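Local coordinates for K Homology domain-containing protein (Pyrococcus horikoshii, PDB 2E3U), which probably binds RNA through K Homology (KH) domains and belongs to the Dim2p family of preribosomal RNA processing factors, at residues E58-K61 / T65-T68; A46-K51 / D95-I100; A109-N114 / G159-V164. One frame throughout, in Å; residues are numbered along the deposited sequence.

Contact 1: residues E58-K61 / T65-T68; sequences EIEK and TKIT
Glu60, on helix 54-63, reaches across to strand 65-69 and takes hold of its backbone at Ile67. Its path begins with CB, which rests 3.2 Å from Thr65 O. The first torsion (chi1 -66°) sets CG anti to the carbonyl carbon, and the chain runs on extended, so that CG also lies beside Thr65 O while the carboxylate is carried along the strand to the next peptide. CD follows, 3.8 Å from Ile67 N. At the tip, OE2 accepts the hydrogen of Ile67 N through its anti lone pair, the one turned from OE1, at 2.9 Å and a nearly straight 166°. Lys66 and Thr68 pair with strand 75-80, so Ile67 N faces the outer side of an outermost strand, where a glutamate can supply the acceptor that another strand would give. Glu60 OE2 also lies 3.3 Å from Ile67 O. This meeting of two acceptors is probably eased by Lys56, whose NZ bonds to that carbonyl and forms a long, weak ion pair with OE2. With an alanine in place of Glu60, Ile67 N would probably lose its acceptor and Lys56 its weak carboxylate partner. The backbone adds a longer bond, Thr65 N to Glu60 O at 3.3 Å. On the inner side, branched Ile59 and Ile67 cross at about a right angle, with Ile59 CG2 only 3.2 Å from Ile67 CD1, a tight fit for two methyl groups. Beta-branched residues suit the strand, and the hydroxyl of Thr65 is hydrogen-bonded to that of Thr63 at the end of helix 54-63. Helix, short turn and edge strand in this order are the second helix and second strand of a type I KH fold, with the sheet order 1-3-2.

Contact 2: residues A46-K51 / D95-I100; sequences AVLIGK and DIVLAI
Val47 and Leu48 of helix 42-49 pack on Val97 and Ile100 of helix 87-101 entirely through methyl groups. Val47 CG1 sits 3.7 Å from Ile100 CG2, the two side chains crossing obliquely. Leu48 reaches further: with CG anti to its backbone N (chi1 175°), its forked end is brought to the other helix, where CD1 lies 4.0 Å from both Val97 CG2 and Ile100 CD1. The second prong, CD2, approaches Val97 CG1 at 4.1 Å. A leucine suits this place because one methyl, CD1, reaches both Val97 and Ile100 while the other fills in against Val97, and the compact valines and isoleucine fit between the helices.

Further out, Ile59 of helix 54-63 packs on both Leu48 and Ile100, and Ile40 touches Leu48 and Val97. Pro106 lies on Val47. Arg44 bonds to Ile100 O, adding a polar tie beside the apolar ones. Helix 42-49 then ends as Gly50 N bonds to Ala46 O, and Gly50 takes up a positive phi that glycine adopts readily. The sequence GKKG starting at this glycine is the GxxG loop of the KH fold, which in relatives contacts the nucleic acid backbone; here helix 87-101 backs the helix that leads into it.

Contact 3: residues A109-N114 / G159-V164; sequences AFRLLN and GASVSV
Arg111 stretches its guanidinium group across to the backbone of Gly159 and the hydroxyl of Ser161. Hydrogen bonds dominate. NH1 and NH2 both donate to one atom, Gly159 O, each at 2.8 Å, gripping it end-on so that the carbonyl oxygen sits at the edge of the guanidinium and close to its plane. The fork costs straightness, the N-H to acceptor angles being 139° for NH1 and 141° for NH2, as expected when two donors converge on a single oxygen. Arg111 NH2 also donates to Ser161 OG at 3.1 Å, again with the partner near the guanidinium plane. These three bonds resist turning of the flat group about its last torsion.

Of ionic partners, the principal one is Glu117, which forms a salt bridge with NE; the arginine therefore spans a carboxylate at one part of its head and neutral oxygens at another. Van der Waals contact is slighter. Arg111 CD lies 3.6 Å from Ser161 OG, and the side chain also touches Ile172 of the neighbouring strand 168-173. Reach is what makes arginine apt here: CG stands anti to the backbone N (chi1 -169°) and the chain stays extended through NE, spanning backbones whose nearest CA atoms, those of Arg111 and Ser161, are 8.7 Å apart. Ser161 is small enough to sit beside this arm, at the edge of the guanidinium, and still offer an acceptor, while Gly159 accepts the positive phi that follows helix 149-158, where a CB would press on the preceding carbonyl.

Gly159 O follows the C-terminal end of that helix, whose partial negative charge may help to favour the cation. The chemistry implies a polar, directional join, made by one long side chain, between the segment after helix 106-109 and the second KH unit.

Contacts 1 and 2 belong to the first KH unit and share its hydrophobic core: the inner methyls of both contacts converge on Ile59, with helix 54-63 packing on both strand 65-69 and helix 87-101. Contact 1 adds polar bonds at the outer side of an edge strand, whereas contact 2 is buried and wholly apolar across its segments. Contact 3, nearer the middle of the chain but only partly buried, is charged and polar and reaches into the second KH unit. Segment 109-114 nevertheless also packs on the first, for Phe110 meets Ile59 and Glu58, and Leu112 and Leu113 lie against the Asp95-Ile96 turn of contact 2's longer helix.

Contact 1: residues E58-K61 / T65-T68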
loop_
_atom_site.group_PDB
_atom_site.type_symbol
_atom_site.label_atom_id
_atom_site.label_comp_id
_atom_site.label_asym_id
_atom_site.label_seq_id
_atom_site.Cartn_x
_atom_site.Cartn_y
_atom_site.Cartn_z
ATOM N N GLU A 58 10.774 6.137 12.875
ATOM C CA GLU A 58 10.552 4.715 13.023
ATOM C C GLU A 58 10.898 3.981 11.749
ATOM O O GLU A 58 11.485 2.917 11.792
ATOM C CB GLU A 58 9.107 4.395 13.461
ATOM C CG GLU A 58 8.993 3.917 14.869
ATOM C CD GLU A 58 9.682 2.576 15.088
ATOM O OE1 GLU A 58 9.875 1.843 14.102
ATOM O OE2 GLU A 58 10.025 2.251 16.243
ATOM N N ILE A 59 10.507 4.543 10.614
ATOM C CA ILE A 59 10.933 4.006 9.305
ATOM C C ILE A 59 12.448 4.038 9.100
ATOM O O ILE A 59 13.037 3.042 8.676
ATOM C CB ILE A 59 10.203 4.685 8.101
ATOM C CG1 ILE A 59 8.678 4.649 8.289
ATOM C CG2 ILE A 59 10.632 4.014 6.773
ATOM C CD1 ILE A 59 7.906 5.738 7.481
ATOM N N GLU A 60 13.086 5.168 9.393
ATOM C CA GLU A 60 14.545 5.235 9.349
ATOM C C GLU A 60 15.257 4.165 10.181
ATOM O O GLU A 60 16.236 3.571 9.718
ATOM C CB GLU A 60 15.021 6.622 9.763
ATOM C CG GLU A 60 14.581 7.657 8.763
ATOM C CD GLU A 60 14.956 9.032 9.152
ATOM O OE1 GLU A 60 15.050 9.309 10.357
ATOM O OE2 GLU A 60 15.153 9.837 8.240
ATOM N N LYS A 61 14.760 3.927 11.394
ATOM C CA LYS A 61 15.373 3.001 12.333
ATOM C C LYS A 61 15.209 1.529 11.883
ATOM O O LYS A 61 16.154 0.741 11.947
ATOM C CB LYS A 61 14.801 3.242 13.736
ATOM C CG LYS A 61 14.996 2.088 14.727
ATOM C CD LYS A 61 14.643 2.416 16.180
ATOM C CE LYS A 61 14.495 1.099 16.962
ATOM N NZ LYS A 61 14.646 1.234 18.463
ATOM N N THR A 65 17.817 3.662 6.848
ATOM C CA THR A 65 17.886 4.610 5.753
ATOM C C THR A 65 17.597 6.012 6.268
ATOM O O THR A 65 17.156 6.219 7.408
ATOM C CB THR A 65 16.864 4.262 4.645
ATOM O OG1 THR A 65 15.534 4.263 5.204
ATOM C CG2 THR A 65 17.225 2.894 3.969
ATOM N N LYS A 66 17.832 6.982 5.419
ATOM C CA LYS A 66 17.529 8.358 5.759
ATOM C C LYS A 66 16.389 8.687 4.830
ATOM O O LYS A 66 16.473 8.439 3.636
ATOM C CB LYS A 66 18.752 9.260 5.520
ATOM C CG LYS A 66 18.471 10.764 5.596
ATOM C CD LYS A 66 19.542 11.575 4.874
ATOM C CE LYS A 66 20.960 11.326 5.416
ATOM N NZ LYS A 66 21.108 11.809 6.826
ATOM N N ILE A 67 15.317 9.219 5.397
ATOM C CA ILE A 67 14.171 9.734 4.655
ATOM C C ILE A 67 14.170 11.255 4.713
ATOM O O ILE A 67 14.282 11.848 5.789
ATOM C CB ILE A 67 12.861 9.083 5.221
ATOM C CG1 ILE A 67 12.922 7.571 4.873
ATOM C CG2 ILE A 67 11.613 9.779 4.695
ATOM C CD1 ILE A 67 12.105 6.690 5.735
ATOM N N THR A 68 14.101 11.896 3.553
ATOM C CA THR A 68 14.075 13.344 3.519
ATOM C C THR A 68 12.759 13.760 2.899
ATOM O O THR A 68 12.441 13.329 1.801
ATOM C CB THR A 68 15.257 13.932 2.711
ATOM O OG1 THR A 68 16.488 13.422 3.234
ATOM C CG2 THR A 68 15.265 15.484 2.799
#

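Contact 2: residues A46-K51 / D95-I100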
loop_
_atom_site.group_PDB
_atom_site.type_symbol
_atom_site.label_atom_id
_atom_site.label_comp_id
_atom_site.label_asym_id
_atom_site.label_seq_id
_atom_site.Cartn_x
_atom_site.Cartn_y
_atom_site.Cartn_z
ATOM N N ALA A 46 1.803 14.512 6.655
ATOM C CA ALA A 46 1.638 14.577 8.094
ATOM C C ALA A 46 1.614 13.176 8.741
ATOM O O ALA A 46 2.181 12.990 9.815
ATOM C CB ALA A 46 0.369 15.432 8.484
ATOM N N VAL A 47 0.994 12.193 8.078
ATOM C CA VAL A 47 1.029 10.801 8.576
ATOM C C VAL A 47 2.393 10.104 8.396
ATOM O O VAL A 47 2.824 9.320 9.273
ATOM C CB VAL A 47 -0.188 9.931 8.081
ATOM C CG1 VAL A 47 -0.189 9.791 6.618
ATOM C CG2 VAL A 47 -0.157 8.548 8.680
ATOM N N LEU A 48 3.078 10.397 7.291
ATOM C CA LEU A 48 4.442 9.900 7.094
ATOM C C LEU A 48 5.404 10.436 8.183
ATOM O O LEU A 48 6.197 9.675 8.709
ATOM C CB LEU A 48 4.967 10.216 5.680
ATOM C CG LEU A 48 6.438 9.873 5.341
ATOM C CD1 LEU A 48 6.637 8.378 5.326
ATOM C CD2 LEU A 48 6.853 10.435 4.004
ATOM N N ILE A 49 5.288 11.726 8.531
ATOM C CA ILE A 49 6.138 12.351 9.549
ATOM C C ILE A 49 5.708 11.894 10.934
ATOM O O ILE A 49 6.536 11.413 11.720
ATOM C CB ILE A 49 6.138 13.917 9.451
ATOM C CG1 ILE A 49 6.761 14.375 8.133
ATOM C CG2 ILE A 49 6.899 14.566 10.628
ATOM C CD1 ILE A 49 6.686 15.896 7.863
ATOM N N GLY A 50 4.409 12.031 11.218
ATOM C CA GLY A 50 3.822 11.650 12.509
ATOM C C GLY A 50 4.100 12.626 13.640
ATOM O O GLY A 50 4.677 13.695 13.413
ATOM N N LYS A 51 3.709 12.226 14.859
ATOM C CA LYS A 51 3.957 12.970 16.111
ATOM C C LYS A 51 5.447 13.286 16.345
ATOM O O LYS A 51 6.244 12.392 16.660
ATOM C CB LYS A 51 3.356 12.207 17.315
ATOM C CG LYS A 51 3.774 12.742 18.697
ATOM C CD LYS A 51 3.158 11.957 19.863
ATOM C CE LYS A 51 3.717 12.475 21.182
ATOM N NZ LYS A 51 3.420 11.598 22.342
ATOM N N ASP A 95 8.891 1.718 -0.501
ATOM C CA ASP A 95 7.602 1.092 -0.651
ATOM C C ASP A 95 6.716 1.361 0.567
ATOM O O ASP A 95 5.524 1.529 0.419
ATOM C CB ASP A 95 7.775 -0.406 -0.898
ATOM C CG ASP A 95 8.320 -0.706 -2.274
ATOM O OD1 ASP A 95 8.433 0.213 -3.134
ATOM O OD2 ASP A 95 8.644 -1.879 -2.521
ATOM N N ILE A 96 7.302 1.446 1.745
ATOM C CA ILE A 96 6.566 1.835 2.944
ATOM C C ILE A 96 6.042 3.258 2.844
ATOM O O ILE A 96 4.866 3.511 3.147
ATOM C CB ILE A 96 7.446 1.700 4.220
ATOM C CG1 ILE A 96 7.697 0.230 4.510
ATOM C CG2 ILE A 96 6.802 2.428 5.431
ATOM C CD1 ILE A 96 8.856 0.004 5.524
ATOM N N VAL A 97 6.928 4.182 2.454
ATOM C CA VAL A 97 6.545 5.553 2.085
ATOM C C VAL A 97 5.395 5.622 1.068
ATOM O O VAL A 97 4.392 6.360 1.280
ATOM C CB VAL A 97 7.754 6.337 1.501
ATOM C CG1 VAL A 97 7.333 7.707 0.974
ATOM C CG2 VAL A 97 8.856 6.460 2.568
ATOM N N LEU A 98 5.568 4.908 -0.048
ATOM C CA LEU A 98 4.502 4.784 -1.072
ATOM C C LEU A 98 3.181 4.194 -0.552
ATOM O O LEU A 98 2.114 4.657 -0.943
ATOM C CB LEU A 98 4.968 3.914 -2.252
ATOM C CG LEU A 98 6.015 4.514 -3.168
ATOM C CD1 LEU A 98 6.420 3.428 -4.155
ATOM C CD2 LEU A 98 5.388 5.772 -3.885
ATOM N N ALA A 99 3.282 3.150 0.289
ATOM C CA ALA A 99 2.127 2.511 0.918
ATOM C C ALA A 99 1.359 3.502 1.841
ATOM O O ALA A 99 0.144 3.605 1.756
ATOM C CB ALA A 99 2.571 1.258 1.710
ATOM N N ILE A 100 2.083 4.206 2.719
ATOM C CA ILE A 100 1.506 5.300 3.514
ATOM C C ILE A 100 0.854 6.383 2.610
ATOM O O ILE A 100 -0.267 6.812 2.837
ATOM C CB ILE A 100 2.580 5.925 4.462
ATOM C CG1 ILE A 100 3.092 4.847 5.433
ATOM C CG2 ILE A 100 2.001 7.164 5.251
ATOM C CD1 ILE A 100 4.343 5.283 6.249
#

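Contact 3: residues A109-N114 / G159-V164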
loop_
_atom_site.group_PDB
_atom_site.type_symbol
_atom_site.label_atom_id
_atom_site.label_comp_id
_atom_site.label_asym_id
_atom_site.label_seq_id
_atom_site.Cartn_x
_atom_site.Cartn_y
_atom_site.Cartn_z
ATOM N N ALA A 109 1.531 -0.406 6.647
ATOM C CA ALA A 109 2.696 -0.342 5.710
ATOM C C ALA A 109 3.942 -1.116 6.177
ATOM O O ALA A 109 4.665 -1.697 5.348
ATOM C CB ALA A 109 3.067 1.087 5.424
ATOM N N PHE A 110 4.220 -1.121 7.494
ATOM C CA PHE A 110 5.384 -1.867 8.038
ATOM C C PHE A 110 5.350 -3.376 7.789
ATOM O O PHE A 110 6.379 -4.052 7.914
ATOM C CB PHE A 110 5.574 -1.641 9.536
ATOM C CG PHE A 110 6.251 -0.345 9.893
ATOM C CD1 PHE A 110 7.405 0.066 9.240
ATOM C CD2 PHE A 110 5.761 0.428 10.938
ATOM C CE1 PHE A 110 8.032 1.260 9.575
ATOM C CE2 PHE A 110 6.389 1.639 11.306
ATOM C CZ PHE A 110 7.525 2.044 10.625
ATOM N N ARG A 111 4.192 -3.914 7.433
ATOM C CA ARG A 111 4.130 -5.268 6.841
ATOM C C ARG A 111 5.202 -5.492 5.750
ATOM O O ARG A 111 5.791 -6.571 5.664
ATOM C CB ARG A 111 2.739 -5.558 6.252
ATOM C CG ARG A 111 2.530 -7.043 5.860
ATOM C CD ARG A 111 1.204 -7.275 5.151
ATOM N NE ARG A 111 1.215 -8.629 4.607
ATOM C CZ ARG A 111 0.146 -9.391 4.386
ATOM N NH1 ARG A 111 0.355 -10.599 3.909
ATOM N NH2 ARG A 111 -1.112 -8.955 4.648
ATOM N N LEU A 112 5.472 -4.459 4.956
ATOM C CA LEU A 112 6.385 -4.540 3.838
ATOM C C LEU A 112 7.821 -4.881 4.253
ATOM O O LEU A 112 8.615 -5.276 3.399
ATOM C CB LEU A 112 6.386 -3.249 3.041
ATOM C CG LEU A 112 5.186 -3.063 2.116
ATOM C CD1 LEU A 112 5.084 -1.570 1.841
ATOM C CD2 LEU A 112 5.416 -3.840 0.846
ATOM N N LEU A 113 8.152 -4.725 5.544
ATOM C CA LEU A 113 9.466 -5.119 6.077
ATOM C C LEU A 113 9.669 -6.618 6.064
ATOM O O LEU A 113 10.795 -7.076 6.112
ATOM C CB LEU A 113 9.656 -4.595 7.504
ATOM C CG LEU A 113 9.718 -3.069 7.670
ATOM C CD1 LEU A 113 9.689 -2.688 9.128
ATOM C CD2 LEU A 113 10.987 -2.596 7.027
ATOM N N ASN A 114 8.577 -7.389 6.019
ATOM C CA ASN A 114 8.662 -8.850 5.995
ATOM C C ASN A 114 9.179 -9.307 4.639
ATOM O O ASN A 114 8.785 -8.779 3.585
ATOM C CB ASN A 114 7.296 -9.532 6.269
ATOM C CG ASN A 114 6.664 -9.147 7.621
ATOM O OD1 ASN A 114 5.430 -9.186 7.774
ATOM N ND2 ASN A 114 7.484 -8.778 8.585
ATOM N N GLY A 159 -5.288 -12.973 2.239
ATOM C CA GLY A 159 -4.116 -12.774 3.098
ATOM C C GLY A 159 -3.342 -11.462 2.807
ATOM O O GLY A 159 -2.382 -11.117 3.518
ATOM N N ALA A 160 -3.725 -10.756 1.753
ATOM C CA ALA A 160 -3.166 -9.454 1.430
ATOM C C ALA A 160 -3.815 -8.311 2.264
ATOM O O ALA A 160 -4.947 -8.420 2.704
ATOM C CB ALA A 160 -3.318 -9.167 -0.070
ATOM N N SER A 161 -3.076 -7.227 2.474
ATOM C CA SER A 161 -3.626 -5.998 3.026
ATOM C C SER A 161 -4.028 -5.129 1.838
ATOM O O SER A 161 -3.327 -5.107 0.829
ATOM C CB SER A 161 -2.567 -5.276 3.858
ATOM O OG SER A 161 -2.147 -6.012 4.999
ATOM N N VAL A 162 -5.125 -4.388 1.976
ATOM C CA VAL A 162 -5.718 -3.622 0.858
ATOM C C VAL A 162 -6.097 -2.217 1.276
ATOM O O VAL A 162 -6.771 -2.042 2.254
ATOM C CB VAL A 162 -7.003 -4.288 0.323
ATOM C CG1 VAL A 162 -7.689 -3.376 -0.730
ATOM C CG2 VAL A 162 -6.683 -5.707 -0.257
ATOM N N SER A 163 -5.670 -1.226 0.508
ATOM C CA SER A 163 -6.011 0.169 0.784
ATOM C C SER A 163 -6.644 0.819 -0.468
ATOM O O SER A 163 -6.027 0.877 -1.540
ATOM C CB SER A 163 -4.741 0.939 1.193
ATOM O OG SER A 163 -5.021 2.310 1.290
ATOM N N VAL A 164 -7.894 1.246 -0.327
ATOM C CA VAL A 164 -8.602 1.945 -1.379
ATOM C C VAL A 164 -8.554 3.437 -1.016
ATOM O O VAL A 164 -9.010 3.861 0.035
ATOM C CB VAL A 164 -10.037 1.384 -1.541
ATOM C CG1 VAL A 164 -10.733 1.968 -2.775
ATOM C CG2 VAL A 164 -9.991 -0.139 -1.665
#